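Local structure of triphenylmethane reductase (2JL1) at residues L60-S74 with V91-T105. The protein binds NADP and probably reduces triphenylmethane dyes, an activity of interest for bioremediation. Residues are numbered along the deposited sequence; the frame is centred on the assembly and turned at random.
Sequences LQKAFAGVSKLLFIS and VKAARDAGVKHIAYT. With NAP (NADP nicotinamide-adenine-dinucleotide phosphate), chain B.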
loop_
_atom_site.group_PDB
_atom_site.type_symbol
_atom_site.label_atom_id
_atom_site.label_comp_id
_atom_site.label_asym_id
_atom_site.label_seq_id
_atom_site.Cartn_x
_atom_site.Cartn_y
_atom_site.Cartn_z
ATOM N N LEU A 60 -16.377 -7.396 -11.057
ATOM C CA LEU A 60 -16.196 -6.003 -10.639
ATOM C C LEU A 60 -16.166 -5.048 -11.831
ATOM O O LEU A 60 -16.715 -3.946 -11.777
ATOM C CB LEU A 60 -14.902 -5.855 -9.827
ATOM C CG LEU A 60 -14.834 -6.617 -8.510
ATOM C CD1 LEU A 60 -13.386 -6.644 -8.031
ATOM C CD2 LEU A 60 -15.776 -5.978 -7.483
ATOM N N GLN A 61 -15.517 -5.473 -12.910
ATOM C CA GLN A 61 -15.523 -4.700 -14.148
ATOM C C GLN A 61 -16.960 -4.368 -14.567
ATOM O O GLN A 61 -17.291 -3.215 -14.855
ATOM C CB GLN A 61 -14.801 -5.475 -15.259
ATOM C CG GLN A 61 -13.310 -5.643 -14.993
ATOM C CD GLN A 61 -12.485 -4.426 -15.396
ATOM O OE1 GLN A 61 -11.462 -4.122 -14.758
ATOM N NE2 GLN A 61 -12.907 -3.738 -16.475
ATOM N N LYS A 62 -17.818 -5.375 -14.549
ATOM C CA LYS A 62 -19.221 -5.204 -14.924
ATOM C C LYS A 62 -20.010 -4.371 -13.900
ATOM O O LYS A 62 -20.799 -3.504 -14.288
ATOM C CB LYS A 62 -19.873 -6.572 -15.136
ATOM C CG LYS A 62 -19.121 -7.452 -16.143
ATOM C CD LYS A 62 -19.581 -8.905 -16.102
ATOM C CE LYS A 62 -18.499 -9.817 -16.675
ATOM N NZ LYS A 62 -19.044 -11.135 -17.158
ATOM N N ALA A 63 -19.792 -4.616 -12.605
ATOM C CA ALA A 63 -20.505 -3.880 -11.562
ATOM C C ALA A 63 -20.197 -2.380 -11.559
ATOM O O ALA A 63 -21.083 -1.547 -11.306
ATOM C CB ALA A 63 -20.248 -4.497 -10.185
ATOM N N PHE A 64 -18.944 -2.034 -11.851
ATOM C CA PHE A 64 -18.518 -0.642 -11.826
ATOM C C PHE A 64 -18.768 0.074 -13.152
ATOM O O PHE A 64 -18.518 1.277 -13.246
ATOM C CB PHE A 64 -17.023 -0.518 -11.473
ATOM C CG PHE A 64 -16.652 -1.033 -10.108
ATOM C CD1 PHE A 64 -17.611 -1.223 -9.117
ATOM C CD2 PHE A 64 -15.319 -1.285 -9.800
ATOM C CE1 PHE A 64 -17.245 -1.699 -7.850
ATOM C CE2 PHE A 64 -14.940 -1.741 -8.539
ATOM C CZ PHE A 64 -15.899 -1.947 -7.558
ATOM N N ALA A 65 -19.219 -0.663 -14.171
ATOM C CA ALA A 65 -19.477 -0.096 -15.496
ATOM C C ALA A 65 -20.389 1.104 -15.356
ATOM O O ALA A 65 -21.486 0.992 -14.841
ATOM C CB ALA A 65 -20.114 -1.128 -16.409
ATOM N N GLY A 66 -19.915 2.261 -15.777
ATOM C CA GLY A 66 -20.747 3.445 -15.799
ATOM C C GLY A 66 -21.012 4.137 -14.480
ATOM O O GLY A 66 -21.764 5.106 -14.457
ATOM N N VAL A 67 -20.416 3.679 -13.374
ATOM C CA VAL A 67 -20.647 4.386 -12.099
ATOM C C VAL A 67 -19.776 5.635 -11.955
ATOM O O VAL A 67 -18.572 5.628 -12.250
ATOM C CB VAL A 67 -20.685 3.463 -10.809
ATOM C CG1 VAL A 67 -21.142 2.056 -11.134
ATOM C CG2 VAL A 67 -19.382 3.433 -10.089
ATOM N N SER A 68 -20.424 6.721 -11.538
ATOM C CA SER A 68 -19.786 8.009 -11.363
ATOM C C SER A 68 -19.021 8.069 -10.037
ATOM O O SER A 68 -17.818 8.322 -10.023
ATOM C CB SER A 68 -20.843 9.110 -11.418
ATOM O OG SER A 68 -20.276 10.356 -11.066
ATOM N N LYS A 69 -19.718 7.817 -8.931
ATOM C CA LYS A 69 -19.088 7.813 -7.604
ATOM C C LYS A 69 -19.149 6.438 -6.941
ATOM O O LYS A 69 -20.229 5.861 -6.809
ATOM C CB LYS A 69 -19.785 8.816 -6.689
ATOM C CG LYS A 69 -19.647 10.258 -7.089
ATOM C CD LYS A 69 -20.672 11.105 -6.351
ATOM C CE LYS A 69 -20.274 12.562 -6.318
ATOM N NZ LYS A 69 -21.465 13.396 -5.996
ATOM N N LEU A 70 -18.000 5.946 -6.469
ATOM C CA LEU A 70 -17.929 4.621 -5.836
ATOM C C LEU A 70 -17.569 4.722 -4.367
ATOM O O LEU A 70 -16.539 5.313 -4.014
ATOM C CB LEU A 70 -16.901 3.719 -6.548
ATOM C CG LEU A 70 -16.684 2.322 -5.934
ATOM C CD1 LEU A 70 -17.939 1.449 -6.036
ATOM C CD2 LEU A 70 -15.450 1.606 -6.502
ATOM N N LEU A 71 -18.408 4.148 -3.504
ATOM C CA LEU A 71 -17.996 3.970 -2.099
ATOM C C LEU A 71 -17.484 2.541 -1.945
ATOM O O LEU A 71 -18.255 1.575 -1.976
ATOM C CB LEU A 71 -19.114 4.294 -1.111
ATOM C CG LEU A 71 -18.712 4.053 0.369
ATOM C CD1 LEU A 71 -17.595 5.036 0.832
ATOM C CD2 LEU A 71 -19.906 4.124 1.287
ATOM N N PHE A 72 -16.165 2.436 -1.796
ATOM C CA PHE A 72 -15.465 1.187 -1.654
ATOM C C PHE A 72 -15.403 0.943 -0.131
ATOM O O PHE A 72 -14.665 1.611 0.578
ATOM C CB PHE A 72 -14.080 1.366 -2.294
ATOM C CG PHE A 72 -13.120 0.218 -2.074
ATOM C CD1 PHE A 72 -13.543 -0.984 -1.500
ATOM C CD2 PHE A 72 -11.791 0.344 -2.464
ATOM C CE1 PHE A 72 -12.648 -2.032 -1.279
ATOM C CE2 PHE A 72 -10.897 -0.714 -2.271
ATOM C CZ PHE A 72 -11.346 -1.899 -1.650
ATOM N N ILE A 73 -16.238 0.034 0.369
ATOM C CA ILE A 73 -16.223 -0.321 1.789
ATOM C C ILE A 73 -15.287 -1.506 1.909
ATOM O O ILE A 73 -15.417 -2.457 1.151
ATOM C CB ILE A 73 -17.648 -0.659 2.317
ATOM C CG1 ILE A 73 -18.545 0.597 2.277
ATOM C CG2 ILE A 73 -17.575 -1.343 3.729
ATOM C CD1 ILE A 73 -19.977 0.357 2.762
ATOM N N SER A 74 -14.343 -1.463 2.861
ATOM C CA SER A 74 -13.312 -2.496 2.953
ATOM C C SER A 74 -13.902 -3.879 3.220
ATOM O O SER A 74 -14.976 -3.994 3.799
ATOM C CB SER A 74 -12.250 -2.137 4.017
ATOM O OG SER A 74 -12.853 -1.729 5.243
ATOM N N VAL A 91 -9.662 -1.753 -6.799
ATOM C CA VAL A 91 -9.075 -0.505 -7.293
ATOM C C VAL A 91 -8.812 -0.604 -8.795
ATOM O O VAL A 91 -9.116 0.344 -9.537
ATOM C CB VAL A 91 -7.776 -0.165 -6.516
ATOM C CG1 VAL A 91 -7.101 1.079 -7.073
ATOM C CG2 VAL A 91 -8.085 0.022 -5.045
ATOM N N LYS A 92 -8.278 -1.738 -9.257
ATOM C CA LYS A 92 -8.008 -1.878 -10.707
ATOM C C LYS A 92 -9.303 -1.884 -11.508
ATOM O O LYS A 92 -9.383 -1.245 -12.557
ATOM C CB LYS A 92 -7.209 -3.129 -11.041
ATOM C CG LYS A 92 -6.635 -3.089 -12.466
ATOM C CD LYS A 92 -6.050 -4.399 -12.864
ATOM C CE LYS A 92 -5.547 -4.333 -14.305
ATOM N NZ LYS A 92 -6.699 -4.517 -15.220
ATOM N N ALA A 93 -10.310 -2.608 -11.014
ATOM C CA ALA A 93 -11.639 -2.630 -11.646
ATOM C C ALA A 93 -12.244 -1.221 -11.730
ATOM O O ALA A 93 -12.741 -0.801 -12.797
ATOM C CB ALA A 93 -12.568 -3.576 -10.922
ATOM N N ALA A 94 -12.144 -0.477 -10.633
ATOM C CA ALA A 94 -12.595 0.913 -10.590
ATOM C C ALA A 94 -11.852 1.772 -11.617
ATOM O O ALA A 94 -12.477 2.525 -12.371
ATOM C CB ALA A 94 -12.457 1.487 -9.158
ATOM N N ARG A 95 -10.522 1.654 -11.662
ATOM C CA ARG A 95 -9.732 2.385 -12.652
ATOM C C ARG A 95 -10.222 2.022 -14.079
ATOM O O ARG A 95 -10.539 2.921 -14.877
ATOM C CB ARG A 95 -8.236 2.088 -12.490
ATOM C CG ARG A 95 -7.267 3.006 -13.274
ATOM C CD ARG A 95 -7.207 2.672 -14.780
ATOM N NE ARG A 95 -6.892 1.269 -15.038
ATOM C CZ ARG A 95 -5.664 0.785 -15.142
ATOM N NH1 ARG A 95 -4.607 1.589 -15.024
ATOM N NH2 ARG A 95 -5.490 -0.506 -15.370
ATOM N N ASP A 96 -10.278 0.722 -14.375
ATOM C CA ASP A 96 -10.652 0.225 -15.722
ATOM C C ASP A 96 -12.053 0.647 -16.137
ATOM O O ASP A 96 -12.306 0.865 -17.311
ATOM C CB ASP A 96 -10.574 -1.305 -15.793
ATOM C CG ASP A 96 -9.153 -1.839 -15.650
ATOM O OD1 ASP A 96 -8.198 -1.042 -15.766
ATOM O OD2 ASP A 96 -9.001 -3.066 -15.420
ATOM N N ALA A 97 -12.967 0.740 -15.171
ATOM C CA ALA A 97 -14.340 1.165 -15.446
ATOM C C ALA A 97 -14.492 2.688 -15.615
ATOM O O ALA A 97 -15.570 3.162 -15.947
ATOM C CB ALA A 97 -15.270 0.658 -14.358
ATOM N N GLY A 98 -13.430 3.454 -15.368
ATOM C CA GLY A 98 -13.510 4.903 -15.501
ATOM C C GLY A 98 -14.362 5.584 -14.433
ATOM O O GLY A 98 -15.003 6.617 -14.691
ATOM N N VAL A 99 -14.377 4.992 -13.238
ATOM C CA VAL A 99 -15.051 5.572 -12.066
ATOM C C VAL A 99 -14.500 6.991 -11.864
ATOM O O VAL A 99 -13.289 7.195 -11.914
ATOM C CB VAL A 99 -14.871 4.662 -10.813
ATOM C CG1 VAL A 99 -15.289 5.358 -9.541
ATOM C CG2 VAL A 99 -15.679 3.367 -10.969
ATOM N N LYS A 100 -15.390 7.964 -11.700
ATOM C CA LYS A 100 -15.001 9.369 -11.620
ATOM C C LYS A 100 -14.605 9.849 -10.213
ATOM O O LYS A 100 -13.849 10.813 -10.080
ATOM C CB LYS A 100 -16.122 10.252 -12.181
ATOM C CG LYS A 100 -16.394 10.041 -13.680
ATOM C CD LYS A 100 -15.239 10.554 -14.545
ATOM C CE LYS A 100 -15.499 10.330 -16.027
ATOM N NZ LYS A 100 -15.420 8.885 -16.436
ATOM N N HIS A 101 -15.112 9.189 -9.171
ATOM C CA HIS A 101 -14.793 9.551 -7.776
ATOM C C HIS A 101 -14.781 8.290 -6.928
ATOM O O HIS A 101 -15.709 7.504 -7.003
ATOM C CB HIS A 101 -15.821 10.549 -7.184
ATOM C CG HIS A 101 -16.115 11.718 -8.076
ATOM N ND1 HIS A 101 -15.403 12.896 -8.021
ATOM C CD2 HIS A 101 -17.034 11.878 -9.060
ATOM C CE1 HIS A 101 -15.871 13.733 -8.932
ATOM N NE2 HIS A 101 -16.858 13.138 -9.578
ATOM N N ILE A 102 -13.741 8.102 -6.122
ATOM C CA ILE A 102 -13.721 6.964 -5.222
ATOM C C ILE A 102 -13.583 7.386 -3.744
ATOM O O ILE A 102 -12.639 8.088 -3.382
ATOM C CB ILE A 102 -12.628 5.949 -5.629
ATOM C CG1 ILE A 102 -12.656 4.716 -4.733
ATOM C CG2 ILE A 102 -11.241 6.589 -5.598
ATOM C CD1 ILE A 102 -12.285 3.440 -5.491
ATOM N N ALA A 103 -14.526 6.949 -2.908
ATOM C CA ALA A 103 -14.408 7.061 -1.440
ATOM C C ALA A 103 -14.084 5.682 -0.882
ATOM O O ALA A 103 -14.696 4.698 -1.312
ATOM C CB ALA A 103 -15.711 7.571 -0.816
ATOM N N TYR A 104 -13.174 5.625 0.095
ATOM C CA TYR A 104 -12.709 4.376 0.679
ATOM C C TYR A 104 -12.770 4.435 2.230
ATOM O O TYR A 104 -12.279 5.385 2.841
ATOM C CB TYR A 104 -11.273 4.060 0.206
ATOM C CG TYR A 104 -10.674 2.860 0.931
ATOM C CD1 TYR A 104 -11.231 1.579 0.792
ATOM C CD2 TYR A 104 -9.606 3.021 1.805
ATOM C CE1 TYR A 104 -10.713 0.482 1.484
ATOM C CE2 TYR A 104 -9.080 1.924 2.511
ATOM C CZ TYR A 104 -9.644 0.677 2.348
ATOM O OH TYR A 104 -9.139 -0.378 3.044
ATOM N N THR A 105 -13.384 3.425 2.847
ATOM C CA THR A 105 -13.463 3.322 4.301
ATOM C C THR A 105 -12.164 2.730 4.845
ATOM O O THR A 105 -11.974 1.486 4.864
ATOM C CB THR A 105 -14.652 2.437 4.772
ATOM O OG1 THR A 105 -14.518 1.131 4.222
ATOM C CG2 THR A 105 -15.991 3.060 4.336
HETATM P PA NAP B . -19.938 -6.509 7.753
HETATM O O1A NAP B . -19.261 -7.724 8.284
HETATM O O2A NAP B . -21.333 -6.319 8.202
HETATM O O5B NAP B . -19.889 -6.468 6.159
HETATM C C5B NAP B . -18.787 -6.891 5.387
HETATM C C4B NAP B . -19.285 -6.830 3.951
HETATM O O4B NAP B . -18.271 -7.242 3.044
HETATM C C3B NAP B . -20.469 -7.785 3.800
HETATM O O3B NAP B . -21.508 -7.139 3.110
HETATM C C2B NAP B . -19.930 -8.899 2.948
HETATM O O2B NAP B . -20.899 -9.361 2.062
HETATM C C1B NAP B . -18.854 -8.180 2.161
HETATM N N9A NAP B . -17.916 -9.160 1.596
HETATM C C8A NAP B . -17.237 -10.154 2.244
HETATM N N7A NAP B . -16.496 -10.817 1.325
HETATM C C5A NAP B . -16.720 -10.270 0.107
HETATM C C6A NAP B . -16.234 -10.563 -1.167
HETATM N N6A NAP B . -15.377 -11.561 -1.363
HETATM N N1A NAP B . -16.656 -9.802 -2.233
HETATM C C2A NAP B . -17.555 -8.775 -2.047
HETATM N N3A NAP B . -18.027 -8.482 -0.788
HETATM C C4A NAP B . -17.616 -9.228 0.269
HETATM O O3 NAP B . -19.028 -5.236 8.191
HETATM P PN NAP B . -19.456 -3.767 8.695
HETATM O O1N NAP B . -20.457 -3.264 7.740
HETATM O O2N NAP B . -19.780 -3.830 10.147
HETATM O O5D NAP B . -18.075 -2.913 8.439
HETATM C C5D NAP B . -17.625 -2.674 7.113
HETATM C C4D NAP B . -16.119 -2.882 6.913
HETATM O O4D NAP B . -15.409 -2.122 7.876
HETATM C C3D NAP B . -15.685 -4.335 7.122
HETATM O O3D NAP B . -15.663 -5.114 5.953
HETATM C C2D NAP B . -14.303 -4.231 7.740
HETATM O O2D NAP B . -13.248 -4.202 6.801
HETATM C C1D NAP B . -14.336 -2.877 8.416
HETATM N N1N NAP B . -14.448 -3.093 9.868
HETATM C C2N NAP B . -14.232 -2.015 10.667
HETATM C C3N NAP B . -14.274 -2.150 12.024
HETATM C C7N NAP B . -14.023 -0.996 12.896
HETATM O O7N NAP B . -14.218 -1.204 14.293
HETATM N N7N NAP B . -13.596 0.134 12.319
HETATM C C4N NAP B . -14.640 -3.386 12.598
HETATM C C5N NAP B . -14.948 -4.443 11.778
HETATM C C6N NAP B . -14.794 -4.302 10.394
HETATM P P2B NAP B . -21.820 -10.645 2.397
HETATM O O1X NAP B . -23.135 -10.123 2.943
HETATM O O2X NAP B . -21.179 -11.563 3.424
HETATM O O3X NAP B . -22.000 -11.360 1.074
HETATM O O HOH W 1 -17.333 1.824 -17.416
HETATM O O HOH W 2 -18.864 12.784 -11.507
HETATM O O HOH W 3 -12.805 0.395 7.481
#
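Leu60 CB lies against Ala93 CB at 3.4 Å, a tight fit between helices 57-63 and 80-96. One turn on, Phe64 brings its ring edge to the backbone of Ala93 and Ala94, while Leu70 CD2 sits over the rim of one ring face. Ala97 CB packs against Phe64 CB (3.6 Å). A water joins Gly66 N to Ala97 O. Val67 and Val99 lie side by side through their CG2 methyls. Ser68 O takes His101 N (3.0 Å) and, weakly, Lys100 N. A second water links Ser68 OG to His101 NE2. The strands then run parallel. Leu70 N donates to His101 O (2.8 Å), Leu70 O accepts Ala103 N, Phe72 N donates to Ala103 O and Phe72 O accepts Thr105 N. Phe72 and Tyr104 both have CG anti to the backbone N (chi1 172° each), and Tyr104 turns its edge onto a Phe72 face, planes 53° apart. Thr105 OG1 receives Ser74 N (2.9 Å). Ser74 O accepts a hydrogen bond from O3D of the nicotinamide ribose of NADP. Strand 69-72, helix 80-96 and strand 101-107 form a beta-alpha-beta unit of the Rossmann-type fold. Strand 69-72 sits between strands 3-5 and 101-107, and helix 117-130 packs on Ile102 and Tyr104.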